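Local coordinates for putative general stress protein 26 (Jannaschia sp., PDB 2QEA) that probably binds a flavin such as FMN and acts as an oxidoreductase of the pyridoxamine 5'-phosphate oxidase-like family, with a possible role in stress response, at residues Trp10-Asp15 with Ile126-Gly131; Gly22-Gly27 with Asp79-Leu84; Ala43-Thr48 with Asp94-Phe99; Gln63-Val68 with Leu117-Ala122. One frame throughout, in Å; residues are numbered along the deposited sequence.

Interaction 1: Trp10-Asp15 with Ile126-Gly131. With CA (calcium ion), chain E; CA (calcium ion), chain D.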
loop_
_atom_site.group_PDB
_atom_site.type_symbol
_atom_site.label_atom_id
_atom_site.label_comp_id
_atom_site.label_asym_id
_atom_site.label_seq_id
_atom_site.Cartn_x
_atom_site.Cartn_y
_atom_site.Cartn_z
ATOM N N TRP A 10 -8.296 3.480 -12.962
ATOM C CA TRP A 10 -9.703 3.204 -12.598
ATOM C C TRP A 10 -10.132 1.794 -13.008
ATOM O O TRP A 10 -10.954 1.172 -12.334
ATOM C CB TRP A 10 -10.668 4.215 -13.229
ATOM C CG TRP A 10 -10.473 5.614 -12.758
ATOM C CD1 TRP A 10 -9.976 6.656 -13.481
ATOM C CD2 TRP A 10 -10.745 6.123 -11.450
ATOM N NE1 TRP A 10 -9.936 7.790 -12.713
ATOM C CE2 TRP A 10 -10.401 7.496 -11.459
ATOM C CE3 TRP A 10 -11.255 5.558 -10.270
ATOM C CZ2 TRP A 10 -10.547 8.318 -10.329
ATOM C CZ3 TRP A 10 -11.406 6.375 -9.141
ATOM C CH2 TRP A 10 -11.047 7.743 -9.183
ATOM N N ASP A 11 -9.573 1.318 -14.121
ATOM C CA ASP A 11 -9.823 -0.022 -14.641
ATOM C C ASP A 11 -9.407 -1.084 -13.614
ATOM O O ASP A 11 -10.199 -1.975 -13.305
ATOM C CB ASP A 11 -9.056 -0.216 -15.964
ATOM C CG ASP A 11 -9.453 -1.461 -16.723
ATOM O OD1 ASP A 11 -10.344 -2.227 -16.306
ATOM O OD2 ASP A 11 -8.868 -1.695 -17.799
ATOM N N ARG A 12 -8.198 -0.961 -13.073
ATOM C CA ARG A 12 -7.664 -1.936 -12.109
ATOM C C ARG A 12 -8.040 -1.715 -10.642
ATOM O O ARG A 12 -8.048 -2.686 -9.878
ATOM C CB ARG A 12 -6.150 -2.027 -12.248
ATOM C CG ARG A 12 -5.735 -2.515 -13.611
ATOM C CD ARG A 12 -4.258 -2.656 -13.679
ATOM N NE ARG A 12 -3.808 -3.136 -14.983
ATOM C CZ ARG A 12 -2.531 -3.285 -15.332
ATOM N NH1 ARG A 12 -1.545 -3.041 -14.467
ATOM N NH2 ARG A 12 -2.233 -3.713 -16.558
ATOM N N LEU A 13 -8.356 -0.473 -10.257
ATOM C CA LEU A 13 -8.711 -0.135 -8.858
ATOM C C LEU A 13 -9.915 -0.905 -8.282
ATOM O O LEU A 13 -9.985 -1.113 -7.070
ATOM C CB LEU A 13 -8.913 1.384 -8.690
ATOM C CG LEU A 13 -9.182 1.964 -7.292
ATOM C CD1 LEU A 13 -8.104 1.558 -6.305
ATOM C CD2 LEU A 13 -9.289 3.474 -7.363
ATOM N N GLU A 14 -10.836 -1.330 -9.149
ATOM C CA GLU A 14 -12.013 -2.137 -8.763
ATOM C C GLU A 14 -11.660 -3.446 -8.062
ATOM O O GLU A 14 -12.287 -3.804 -7.061
ATOM C CB GLU A 14 -12.821 -2.520 -9.993
ATOM C CG GLU A 14 -13.496 -1.380 -10.688
ATOM C CD GLU A 14 -14.212 -1.851 -11.913
ATOM O OE1 GLU A 14 -13.575 -2.487 -12.782
ATOM O OE2 GLU A 14 -15.425 -1.581 -12.041
ATOM N N ASP A 15 -10.677 -4.154 -8.621
ATOM C CA ASP A 15 -10.193 -5.429 -8.064
ATOM C C ASP A 15 -9.229 -5.289 -6.866
ATOM O O ASP A 15 -8.828 -6.305 -6.293
ATOM C CB ASP A 15 -9.547 -6.283 -9.171
ATOM C CG ASP A 15 -10.550 -6.757 -10.225
ATOM O OD1 ASP A 15 -11.641 -6.162 -10.361
ATOM O OD2 ASP A 15 -10.231 -7.737 -10.931
ATOM N N ILE A 126 1.529 7.201 -10.300
ATOM C CA ILE A 126 0.952 5.875 -10.536
ATOM C C ILE A 126 1.888 4.978 -11.348
ATOM O O ILE A 126 2.491 5.442 -12.312
ATOM C CB ILE A 126 -0.381 6.016 -11.350
ATOM C CG1 ILE A 126 -1.409 6.881 -10.600
ATOM C CG2 ILE A 126 -0.996 4.645 -11.678
ATOM C CD1 ILE A 126 -2.648 7.202 -11.419
ATOM N N SER A 127 1.994 3.706 -10.949
ATOM C CA SER A 127 2.739 2.674 -11.687
ATOM C C SER A 127 1.763 1.551 -12.062
ATOM O O SER A 127 0.977 1.101 -11.223
ATOM C CB SER A 127 3.898 2.100 -10.882
ATOM O OG SER A 127 4.885 3.079 -10.637
ATOM N N ILE A 128 1.817 1.139 -13.328
ATOM C CA ILE A 128 0.995 0.074 -13.901
ATOM C C ILE A 128 1.986 -0.987 -14.385
ATOM O O ILE A 128 2.842 -0.663 -15.206
ATOM C CB ILE A 128 0.165 0.629 -15.095
ATOM C CG1 ILE A 128 -0.802 1.737 -14.646
ATOM C CG2 ILE A 128 -0.622 -0.458 -15.798
ATOM C CD1 ILE A 128 -1.864 1.298 -13.660
ATOM N N THR A 129 1.895 -2.218 -13.866
ATOM C CA THR A 129 2.803 -3.325 -14.253
ATOM C C THR A 129 2.057 -4.605 -14.626
ATOM O O THR A 129 0.889 -4.775 -14.293
ATOM C CB THR A 129 3.811 -3.687 -13.127
ATOM O OG1 THR A 129 3.133 -4.341 -12.045
ATOM C CG2 THR A 129 4.545 -2.448 -12.615
ATOM N N GLU A 130 2.781 -5.535 -15.248
ATOM C CA GLU A 130 2.221 -6.832 -15.685
ATOM C C GLU A 130 1.800 -7.809 -14.555
ATOM O O GLU A 130 1.206 -8.852 -14.848
ATOM C CB GLU A 130 3.174 -7.510 -16.688
ATOM C CG GLU A 130 3.310 -6.708 -18.005
ATOM C CD GLU A 130 4.393 -7.210 -18.965
ATOM O OE1 GLU A 130 4.335 -6.820 -20.150
ATOM O OE2 GLU A 130 5.302 -7.968 -18.559
ATOM N N GLY A 131 2.109 -7.477 -13.293
ATOM C CA GLY A 131 1.708 -8.258 -12.114
ATOM C C GLY A 131 2.864 -9.031 -11.509
ATOM O O GLY A 131 4.021 -8.615 -11.630
HETATM CA CA CA E . -11.991 -2.986 -14.536
HETATM CA CA CA D . -16.220 -3.188 -13.975
HETATM O O HOH W 1 -11.918 -5.367 -13.293
#
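R12 reaches from helix 2-13 to the end of strand 114-129, where its guanidinium meets I128 and T129. CG sits anti to the carbonyl carbon (chi1 -62°), and from there the chain runs extended to NE, which delivers the flat head group to the strand. One face of that group lies against the methyl CG2 of I128, 3.4 Å from R12 CZ. R12 NH1 also donates to T129 O at 3.0 Å; the bond is bent (131° at the hydrogen) and comes in tilted from the carbonyl plane. The other polar anchor is E8, one helical turn back, whose carboxylate makes a salt bridge with R12 NE. The helix thus packs against the rim of the antiparallel sheet of the split barrel expected of this oxidase-like family, whose relatives bind FMN, I128 also touching L76 of the neighbouring strand 76-87. Replacing R12 with an alanine would probably leave T129 O without this donor, take this countercharge from E8, and leave the I128 methyl less covered. On the side of this segment turned away from the strand sit two calcium ions. One is held by D11 O at 2.4 Å, D11 OD1 at 2.5 Å, E14 OE1 at 2.4 Å, a water and D38. The water on that ion also donates to D15 OD1. E14 OE2 reaches the second calcium ion at 2.6 Å, which D38 also binds.

Interaction 2: Gly22-Gly27 with Asp79-Leu84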
loop_
_atom_site.group_PDB
_atom_site.type_symbol
_atom_site.label_atom_id
_atom_site.label_comp_id
_atom_site.label_asym_id
_atom_site.label_seq_id
_atom_site.Cartn_x
_atom_site.Cartn_y
_atom_site.Cartn_z
ATOM N N GLY A 22 -5.992 8.311 4.628
ATOM C CA GLY A 22 -5.721 9.256 5.711
ATOM C C GLY A 22 -5.918 10.719 5.344
ATOM O O GLY A 22 -5.827 11.088 4.169
ATOM N N ILE A 23 -6.201 11.534 6.363
ATOM C CA ILE A 23 -6.371 12.988 6.227
ATOM C C ILE A 23 -4.985 13.589 6.450
ATOM O O ILE A 23 -4.294 13.194 7.393
ATOM C CB ILE A 23 -7.384 13.550 7.264
ATOM C CG1 ILE A 23 -8.755 12.880 7.093
ATOM C CG2 ILE A 23 -7.522 15.064 7.126
ATOM C CD1 ILE A 23 -9.791 13.306 8.102
ATOM N N LYS A 24 -4.584 14.534 5.594
ATOM C CA LYS A 24 -3.245 15.156 5.678
ATOM C C LYS A 24 -3.033 15.934 6.977
ATOM O O LYS A 24 -3.884 16.735 7.368
ATOM C CB LYS A 24 -2.965 16.059 4.473
ATOM C CG LYS A 24 -2.796 15.297 3.175
ATOM C CD LYS A 24 -2.378 16.223 2.043
ATOM C CE LYS A 24 -2.101 15.457 0.760
ATOM N NZ LYS A 24 -0.940 14.518 0.896
ATOM N N GLY A 25 -1.901 15.673 7.635
ATOM C CA GLY A 25 -1.557 16.304 8.910
ATOM C C GLY A 25 -2.309 15.798 10.135
ATOM O O GLY A 25 -2.278 16.459 11.176
ATOM N N GLN A 26 -2.974 14.641 10.017
ATOM C CA GLN A 26 -3.741 14.021 11.109
ATOM C C GLN A 26 -3.454 12.518 11.178
ATOM O O GLN A 26 -4.024 11.735 10.416
ATOM C CB GLN A 26 -5.244 14.268 10.926
ATOM C CG GLN A 26 -5.658 15.734 11.071
ATOM C CD GLN A 26 -7.156 15.969 10.884
ATOM O OE1 GLN A 26 -7.942 15.031 10.728
ATOM N NE2 GLN A 26 -7.554 17.236 10.901
ATOM N N GLY A 27 -2.546 12.137 12.076
ATOM C CA GLY A 27 -2.172 10.739 12.291
ATOM C C GLY A 27 -1.481 10.083 11.109
ATOM O O GLY A 27 -0.922 10.765 10.243
ATOM N N ASP A 79 0.335 6.617 -5.236
ATOM C CA ASP A 79 0.305 7.531 -4.096
ATOM C C ASP A 79 -0.531 8.698 -4.622
ATOM O O ASP A 79 -0.068 9.437 -5.491
ATOM C CB ASP A 79 1.721 7.974 -3.693
ATOM C CG ASP A 79 1.741 8.909 -2.478
ATOM O OD1 ASP A 79 0.690 9.143 -1.839
ATOM O OD2 ASP A 79 2.832 9.416 -2.147
ATOM N N LEU A 80 -1.751 8.846 -4.095
ATOM C CA LEU A 80 -2.716 9.845 -4.564
ATOM C C LEU A 80 -3.012 10.953 -3.557
ATOM O O LEU A 80 -3.238 10.662 -2.390
ATOM C CB LEU A 80 -4.048 9.155 -4.860
ATOM C CG LEU A 80 -4.055 7.936 -5.783
ATOM C CD1 LEU A 80 -5.436 7.320 -5.758
ATOM C CD2 LEU A 80 -3.638 8.307 -7.191
ATOM N N ASP A 81 -3.007 12.204 -4.026
ATOM C CA ASP A 81 -3.443 13.368 -3.243
ATOM C C ASP A 81 -4.874 13.644 -3.696
ATOM O O ASP A 81 -5.192 13.502 -4.883
ATOM C CB ASP A 81 -2.573 14.611 -3.497
ATOM C CG ASP A 81 -1.187 14.508 -2.876
ATOM O OD1 ASP A 81 -1.034 13.911 -1.786
ATOM O OD2 ASP A 81 -0.238 15.056 -3.472
ATOM N N GLY A 82 -5.727 14.048 -2.757
ATOM C CA GLY A 82 -7.130 14.321 -3.059
ATOM C C GLY A 82 -7.892 15.016 -1.950
ATOM O O GLY A 82 -7.296 15.721 -1.138
ATOM N N THR A 83 -9.211 14.811 -1.938
ATOM C CA THR A 83 -10.121 15.403 -0.955
ATOM C C THR A 83 -11.058 14.321 -0.412
ATOM O O THR A 83 -11.730 13.650 -1.198
ATOM C CB THR A 83 -10.974 16.515 -1.604
ATOM O OG1 THR A 83 -10.115 17.476 -2.234
ATOM C CG2 THR A 83 -11.851 17.220 -0.565
ATOM N N LEU A 84 -11.089 14.159 0.915
ATOM C CA LEU A 84 -11.979 13.206 1.598
ATOM C C LEU A 84 -13.143 13.998 2.204
ATOM O O LEU A 84 -12.939 15.091 2.737
ATOM C CB LEU A 84 -11.231 12.442 2.695
ATOM C CG LEU A 84 -11.951 11.269 3.374
ATOM C CD1 LEU A 84 -12.228 10.146 2.382
ATOM C CD2 LEU A 84 -11.126 10.743 4.540
#
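K24 and D81 supply the charged part of this contact, a salt bridge in which K24 NZ stands 2.8 Å from D81 OD1. The lysine runs extended to its last torsion and bends there (chi4 -64°), turning the ammonium onto the carboxylate, which it meets from above the plane, 41° out of it. The other carboxylate oxygen, OD2, faces R28 of the second subunit in a long, weak ion pair. The apolar part is a single touch between I23 CG1 and L84 CD2 at 4.1 Å, the two side chains crossing at about a right angle; both also pack on L54 and V58, so they belong to one hydrophobic patch with helix 53-57 and the loop after it. Backbone geometry supports the lysine: a type II turn from I23 to Q26, closed by Q26 N to I23 O at 3.3 Å, has K24 and G25 at its two middle positions, G25 with the positive phi (75°) that suits a glycine. Strands 19-23 and 76-87 both pair with strand 63-71, so the contact spans the strand between them in the split-barrel sheet. Chemically, the buried end rests on loose apolar packing, while the lysine end, exposed on the turn, probably gains modest stability from its ion pair.

Interaction 3: Ala43-Thr48 with Asp94-Phe99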
loop_
_atom_site.group_PDB
_atom_site.type_symbol
_atom_site.label_atom_id
_atom_site.label_comp_id
_atom_site.label_asym_id
_atom_site.label_seq_id
_atom_site.Cartn_x
_atom_site.Cartn_y
_atom_site.Cartn_z
ATOM N N ALA A 43 -14.338 9.134 -8.349
ATOM C CA ALA A 43 -14.300 9.057 -6.881
ATOM C C ALA A 43 -14.091 7.625 -6.364
ATOM O O ALA A 43 -14.519 6.657 -7.004
ATOM C CB ALA A 43 -15.583 9.633 -6.305
ATOM N N ILE A 44 -13.427 7.518 -5.207
ATOM C CA ILE A 44 -13.173 6.248 -4.511
ATOM C C ILE A 44 -14.019 6.301 -3.235
ATOM O O ILE A 44 -13.865 7.225 -2.431
ATOM C CB ILE A 44 -11.681 6.049 -4.159
ATOM C CG1 ILE A 44 -10.797 6.174 -5.412
ATOM C CG2 ILE A 44 -11.479 4.682 -3.502
ATOM C CD1 ILE A 44 -9.301 6.035 -5.145
ATOM N N TRP A 45 -14.889 5.303 -3.054
ATOM C CA TRP A 45 -15.851 5.261 -1.941
ATOM C C TRP A 45 -15.436 4.302 -0.821
ATOM O O TRP A 45 -14.874 3.237 -1.097
ATOM C CB TRP A 45 -17.231 4.871 -2.474
ATOM C CG TRP A 45 -17.707 5.759 -3.592
ATOM C CD1 TRP A 45 -17.406 5.645 -4.922
ATOM C CD2 TRP A 45 -18.554 6.901 -3.472
ATOM N NE1 TRP A 45 -18.026 6.639 -5.639
ATOM C CE2 TRP A 45 -18.737 7.428 -4.775
ATOM C CE3 TRP A 45 -19.185 7.533 -2.390
ATOM C CZ2 TRP A 45 -19.529 8.561 -5.027
ATOM C CZ3 TRP A 45 -19.971 8.658 -2.637
ATOM C CH2 TRP A 45 -20.136 9.162 -3.949
ATOM N N PHE A 46 -15.715 4.696 0.429
ATOM C CA PHE A 46 -15.409 3.897 1.630
ATOM C C PHE A 46 -16.585 3.907 2.612
ATOM O O PHE A 46 -17.188 4.957 2.836
ATOM C CB PHE A 46 -14.177 4.444 2.365
ATOM C CG PHE A 46 -12.957 4.590 1.502
ATOM C CD1 PHE A 46 -12.049 3.536 1.361
ATOM C CD2 PHE A 46 -12.706 5.796 0.835
ATOM C CE1 PHE A 46 -10.904 3.676 0.555
ATOM C CE2 PHE A 46 -11.574 5.949 0.031
ATOM C CZ PHE A 46 -10.669 4.891 -0.114
ATOM N N ILE A 47 -16.895 2.741 3.186
ATOM C CA ILE A 47 -17.939 2.582 4.205
ATOM C C ILE A 47 -17.197 2.429 5.539
ATOM O O ILE A 47 -16.403 1.495 5.694
ATOM C CB ILE A 47 -18.831 1.345 3.936
ATOM C CG1 ILE A 47 -19.540 1.477 2.581
ATOM C CG2 ILE A 47 -19.870 1.176 5.045
ATOM C CD1 ILE A 47 -20.408 0.285 2.211
ATOM N N THR A 48 -17.448 3.347 6.477
ATOM C CA THR A 48 -16.802 3.352 7.801
ATOM C C THR A 48 -17.782 3.723 8.927
ATOM O O THR A 48 -18.947 4.036 8.669
ATOM C CB THR A 48 -15.586 4.313 7.804
ATOM O OG1 THR A 48 -14.867 4.200 9.041
ATOM C CG2 THR A 48 -16.023 5.765 7.581
ATOM N N ASP A 94 -26.019 2.318 -1.548
ATOM C CA ASP A 94 -26.658 1.048 -1.942
ATOM C C ASP A 94 -25.856 0.257 -2.999
ATOM O O ASP A 94 -25.859 -0.978 -2.972
ATOM C CB ASP A 94 -28.096 1.308 -2.440
ATOM C CG ASP A 94 -28.913 0.026 -2.652
ATOM O OD1 ASP A 94 -28.675 -0.992 -1.964
ATOM O OD2 ASP A 94 -29.826 0.052 -3.503
ATOM N N GLU A 95 -25.192 0.963 -3.919
ATOM C CA GLU A 95 -24.381 0.329 -4.979
ATOM C C GLU A 95 -23.148 -0.395 -4.423
ATOM O O GLU A 95 -22.855 -1.519 -4.840
ATOM C CB GLU A 95 -23.926 1.371 -6.018
ATOM C CG GLU A 95 -23.207 0.800 -7.270
ATOM C CD GLU A 95 -22.555 1.875 -8.136
ATOM O OE1 GLU A 95 -23.006 3.040 -8.116
ATOM O OE2 GLU A 95 -21.582 1.543 -8.846
ATOM N N PHE A 96 -22.440 0.259 -3.498
ATOM C CA PHE A 96 -21.205 -0.282 -2.895
ATOM C C PHE A 96 -21.373 -1.068 -1.578
ATOM O O PHE A 96 -20.370 -1.462 -0.970
ATOM C CB PHE A 96 -20.181 0.852 -2.740
ATOM C CG PHE A 96 -19.853 1.538 -4.042
ATOM C CD1 PHE A 96 -19.303 0.809 -5.107
ATOM C CD2 PHE A 96 -20.093 2.905 -4.220
ATOM C CE1 PHE A 96 -19.007 1.426 -6.330
ATOM C CE2 PHE A 96 -19.800 3.538 -5.441
ATOM C CZ PHE A 96 -19.251 2.799 -6.498
ATOM N N TRP A 97 -22.619 -1.326 -1.163
ATOM C CA TRP A 97 -22.901 -2.099 0.051
ATOM C C TRP A 97 -22.702 -3.590 -0.256
ATOM O O TRP A 97 -23.086 -4.054 -1.337
ATOM C CB TRP A 97 -24.327 -1.838 0.546
ATOM C CG TRP A 97 -24.590 -2.359 1.908
ATOM C CD1 TRP A 97 -25.220 -3.520 2.229
ATOM C CD2 TRP A 97 -24.214 -1.745 3.147
ATOM N NE1 TRP A 97 -25.276 -3.666 3.591
ATOM C CE2 TRP A 97 -24.666 -2.594 4.184
ATOM C CE3 TRP A 97 -23.548 -0.553 3.486
ATOM C CZ2 TRP A 97 -24.466 -2.298 5.547
ATOM C CZ3 TRP A 97 -23.349 -0.251 4.848
ATOM C CH2 TRP A 97 -23.806 -1.129 5.860
ATOM N N SER A 98 -22.120 -4.322 0.699
ATOM C CA SER A 98 -21.813 -5.757 0.548
ATOM C C SER A 98 -22.149 -6.586 1.793
ATOM O O SER A 98 -22.551 -6.040 2.827
ATOM C CB SER A 98 -20.323 -5.916 0.213
ATOM O OG SER A 98 -19.501 -5.426 1.261
ATOM N N PHE A 99 -22.002 -7.909 1.657
ATOM C CA PHE A 99 -22.194 -8.879 2.758
ATOM C C PHE A 99 -21.225 -8.633 3.938
ATOM O O PHE A 99 -21.560 -8.946 5.082
ATOM C CB PHE A 99 -22.080 -10.343 2.255
ATOM C CG PHE A 99 -20.666 -10.779 1.907
ATOM C CD1 PHE A 99 -19.893 -11.495 2.835
ATOM C CD2 PHE A 99 -20.103 -10.474 0.661
ATOM C CE1 PHE A 99 -18.576 -11.897 2.525
ATOM C CE2 PHE A 99 -18.789 -10.869 0.343
ATOM C CZ PHE A 99 -18.024 -11.584 1.277
#
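The five-membered ring of W45 and the ring of F96 form an offset stack, with centroids 4.6 Å apart and planes at 26°. F96 CE2 comes over one face of the indole and lies nearest to W45 CD1, at 3.2 Å. One face of the F96 ring carries E95 CD, 3.8 Å above its plane and toward the rim. The third flat group, the W97 indole, is met obliquely by I47: CD1 lies 3.5 Å from W97 CE3, and the branch methyl CG2 lies 3.8 Å from W97 CZ3. I47 CD1 also touches F96 O at 3.6 Å. W97 has CG anti to the backbone N (chi1 -168°), which swings its six-membered ring back toward I47. F96 is the first residue to leave helical geometry after helix 90-95, so the chain turning out of that helix lays two aromatic side chains in succession against the outer face of strand 44-49. The inward-facing neighbours I44 and F46 belong to the barrel interior. The W97 indole nitrogen has a weak hydrogen bond to D102. With ring stacking and aliphatic packing doing most of the work, the helix end is probably held to the barrel mainly by dispersion and the shedding of water, a partly exposed contact without directional polar bonds.

Interaction 4: Gln63-Val68 with Leu117-Ala122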
loop_
_atom_site.group_PDB
_atom_site.type_symbol
_atom_site.label_atom_id
_atom_site.label_comp_id
_atom_site.label_asym_id
_atom_site.label_seq_id
_atom_site.Cartn_x
_atom_site.Cartn_y
_atom_site.Cartn_z
ATOM N N GLN A 63 -11.755 17.739 3.581
ATOM C CA GLN A 63 -10.363 17.904 4.031
ATOM C C GLN A 63 -9.369 17.299 3.031
ATOM O O GLN A 63 -9.690 16.275 2.420
ATOM C CB GLN A 63 -10.167 17.192 5.376
ATOM C CG GLN A 63 -10.927 17.801 6.552
ATOM C CD GLN A 63 -10.433 19.179 6.963
ATOM O OE1 GLN A 63 -9.286 19.555 6.708
ATOM N NE2 GLN A 63 -11.300 19.933 7.620
ATOM N N PRO A 64 -8.171 17.925 2.852
ATOM C CA PRO A 64 -7.132 17.309 2.005
ATOM C C PRO A 64 -6.732 15.932 2.552
ATOM O O PRO A 64 -6.529 15.789 3.763
ATOM C CB PRO A 64 -5.957 18.295 2.099
ATOM C CG PRO A 64 -6.567 19.579 2.482
ATOM C CD PRO A 64 -7.722 19.238 3.363
ATOM N N ALA A 65 -6.651 14.940 1.667
ATOM C CA ALA A 65 -6.366 13.561 2.061
ATOM C C ALA A 65 -5.410 12.845 1.120
ATOM O O ALA A 65 -5.163 13.293 -0.006
ATOM C CB ALA A 65 -7.671 12.788 2.157
ATOM N N GLN A 66 -4.890 11.722 1.613
ATOM C CA GLN A 66 -3.970 10.857 0.883
ATOM C C GLN A 66 -4.547 9.444 0.833
ATOM O O GLN A 66 -5.134 8.980 1.813
ATOM C CB GLN A 66 -2.608 10.823 1.577
ATOM C CG GLN A 66 -1.521 10.053 0.813
ATOM C CD GLN A 66 -0.188 10.002 1.537
ATOM O OE1 GLN A 66 -0.058 10.432 2.685
ATOM N NE2 GLN A 66 0.816 9.463 0.862
ATOM N N PHE A 67 -4.375 8.780 -0.311
ATOM C CA PHE A 67 -4.785 7.387 -0.494
ATOM C C PHE A 67 -3.679 6.658 -1.252
ATOM O O PHE A 67 -3.412 6.976 -2.411
ATOM C CB PHE A 67 -6.124 7.286 -1.222
ATOM C CG PHE A 67 -6.640 5.876 -1.343
ATOM C CD1 PHE A 67 -6.932 5.130 -0.193
ATOM C CD2 PHE A 67 -6.859 5.294 -2.599
ATOM C CE1 PHE A 67 -7.412 3.814 -0.291
ATOM C CE2 PHE A 67 -7.350 3.983 -2.710
ATOM C CZ PHE A 67 -7.632 3.245 -1.554
ATOM N N VAL A 68 -3.041 5.699 -0.579
ATOM C CA VAL A 68 -1.929 4.931 -1.130
ATOM C C VAL A 68 -2.412 3.522 -1.474
ATOM O O VAL A 68 -3.094 2.888 -0.663
ATOM C CB VAL A 68 -0.751 4.880 -0.133
ATOM C CG1 VAL A 68 0.408 4.068 -0.689
ATOM C CG2 VAL A 68 -0.284 6.289 0.204
ATOM N N LEU A 117 -17.869 7.625 2.991
ATOM C CA LEU A 117 -16.796 8.583 2.693
ATOM C C LEU A 117 -16.483 8.556 1.191
ATOM O O LEU A 117 -16.470 7.482 0.582
ATOM C CB LEU A 117 -15.532 8.272 3.499
ATOM C CG LEU A 117 -15.597 8.363 5.027
ATOM C CD1 LEU A 117 -14.242 8.010 5.615
ATOM C CD2 LEU A 117 -16.035 9.747 5.506
ATOM N N LYS A 118 -16.236 9.739 0.617
ATOM C CA LYS A 118 -15.936 9.920 -0.808
ATOM C C LYS A 118 -14.562 10.581 -0.947
ATOM O O LYS A 118 -14.366 11.703 -0.465
ATOM C CB LYS A 118 -17.012 10.807 -1.453
ATOM C CG LYS A 118 -16.870 11.041 -2.966
ATOM C CD LYS A 118 -17.938 12.001 -3.484
ATOM C CE LYS A 118 -17.821 12.211 -4.990
ATOM N NZ LYS A 118 -18.869 13.118 -5.528
ATOM N N PHE A 119 -13.627 9.879 -1.594
ATOM C CA PHE A 119 -12.278 10.382 -1.863
ATOM C C PHE A 119 -12.185 10.710 -3.352
ATOM O O PHE A 119 -12.296 9.808 -4.185
ATOM C CB PHE A 119 -11.211 9.350 -1.483
ATOM C CG PHE A 119 -9.803 9.812 -1.746
ATOM C CD1 PHE A 119 -9.131 10.600 -0.810
ATOM C CD2 PHE A 119 -9.150 9.481 -2.943
ATOM C CE1 PHE A 119 -7.825 11.048 -1.058
ATOM C CE2 PHE A 119 -7.845 9.922 -3.201
ATOM C CZ PHE A 119 -7.178 10.706 -2.256
ATOM N N THR A 120 -11.985 11.989 -3.672
ATOM C CA THR A 120 -11.835 12.453 -5.053
ATOM C C THR A 120 -10.336 12.673 -5.284
ATOM O O THR A 120 -9.763 13.565 -4.655
ATOM C CB THR A 120 -12.599 13.780 -5.302
ATOM O OG1 THR A 120 -13.995 13.593 -5.034
ATOM C CG2 THR A 120 -12.424 14.247 -6.744
ATOM N N PRO A 121 -9.683 11.840 -6.134
ATOM C CA PRO A 121 -8.266 12.090 -6.414
ATOM C C PRO A 121 -8.043 13.364 -7.243
ATOM O O PRO A 121 -8.812 13.640 -8.173
ATOM C CB PRO A 121 -7.835 10.847 -7.213
ATOM C CG PRO A 121 -8.878 9.838 -6.963
ATOM C CD PRO A 121 -10.134 10.624 -6.838
ATOM N N ALA A 122 -7.018 14.127 -6.866
ATOM C CA ALA A 122 -6.606 15.353 -7.554
ATOM C C ALA A 122 -5.429 15.035 -8.469
ATOM O O ALA A 122 -5.428 15.410 -9.644
ATOM C CB ALA A 122 -6.209 16.410 -6.544
#
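F119 is wedged against A65 and F67, and the tight part of this contact is its ring. F67 CB sits over one face, 3.9 Å from the ring centroid and 20° off the normal, a CH-pi contact. At the ring edge, near its plane, A65 O lies 3.6 Å from F119 CE1, and A65 CB stands 3.7 Å from the same carbon. CG of F119 is anti to the backbone N (chi1 180°), which sends the ring across toward strand 63-71. The F67 ring turns off elsewhere: its centroid is 5.9 Å from that of F119 and the two rings meet obliquely, while F46 packs edge-to-face with F67. The looser side is that of Q66, which faces the second subunit. Q66 directs its side chain away from F119, its amide NE2 bonding D79 and its chain packing on L29 of that other subunit. The strands cross almost at right angles (82°), their axes 8.3 Å apart, so the two meet nearly perpendicular across the barrel interior; both pair with strand 76-87. Putting an alanine at F119 would probably open a gap in the barrel interior, leaving F67 CB and the A65 methyl with less cover. The contact is mostly apolar, with no hydrogen bond between the segments, so its strength probably comes largely from burial and the close fit of the phenyl ring.

In the fold
Interactions 2 and 4 sit closest, their centres 6 Å apart, and are stitched together by D79 OD1 to Q66 NE2 at 2.7 Å and D81 O to A122 N at 2.8 Å; both also touch the second subunit. Interaction 3 joins interaction 4 through the pairing of strands 44-49 and 114-129, with I44 N to F119 O at 2.8 Å, and through T48 CG2 packing on L117 CD1 at 3.5 Å. Interaction 1 lies about 18 to 20 Å from the centres of the others, yet W10 packs on A43, I44 and P121. The calcium ions belong to interaction 1, although the side chain of F96 in interaction 3 comes within about 9 Å of one.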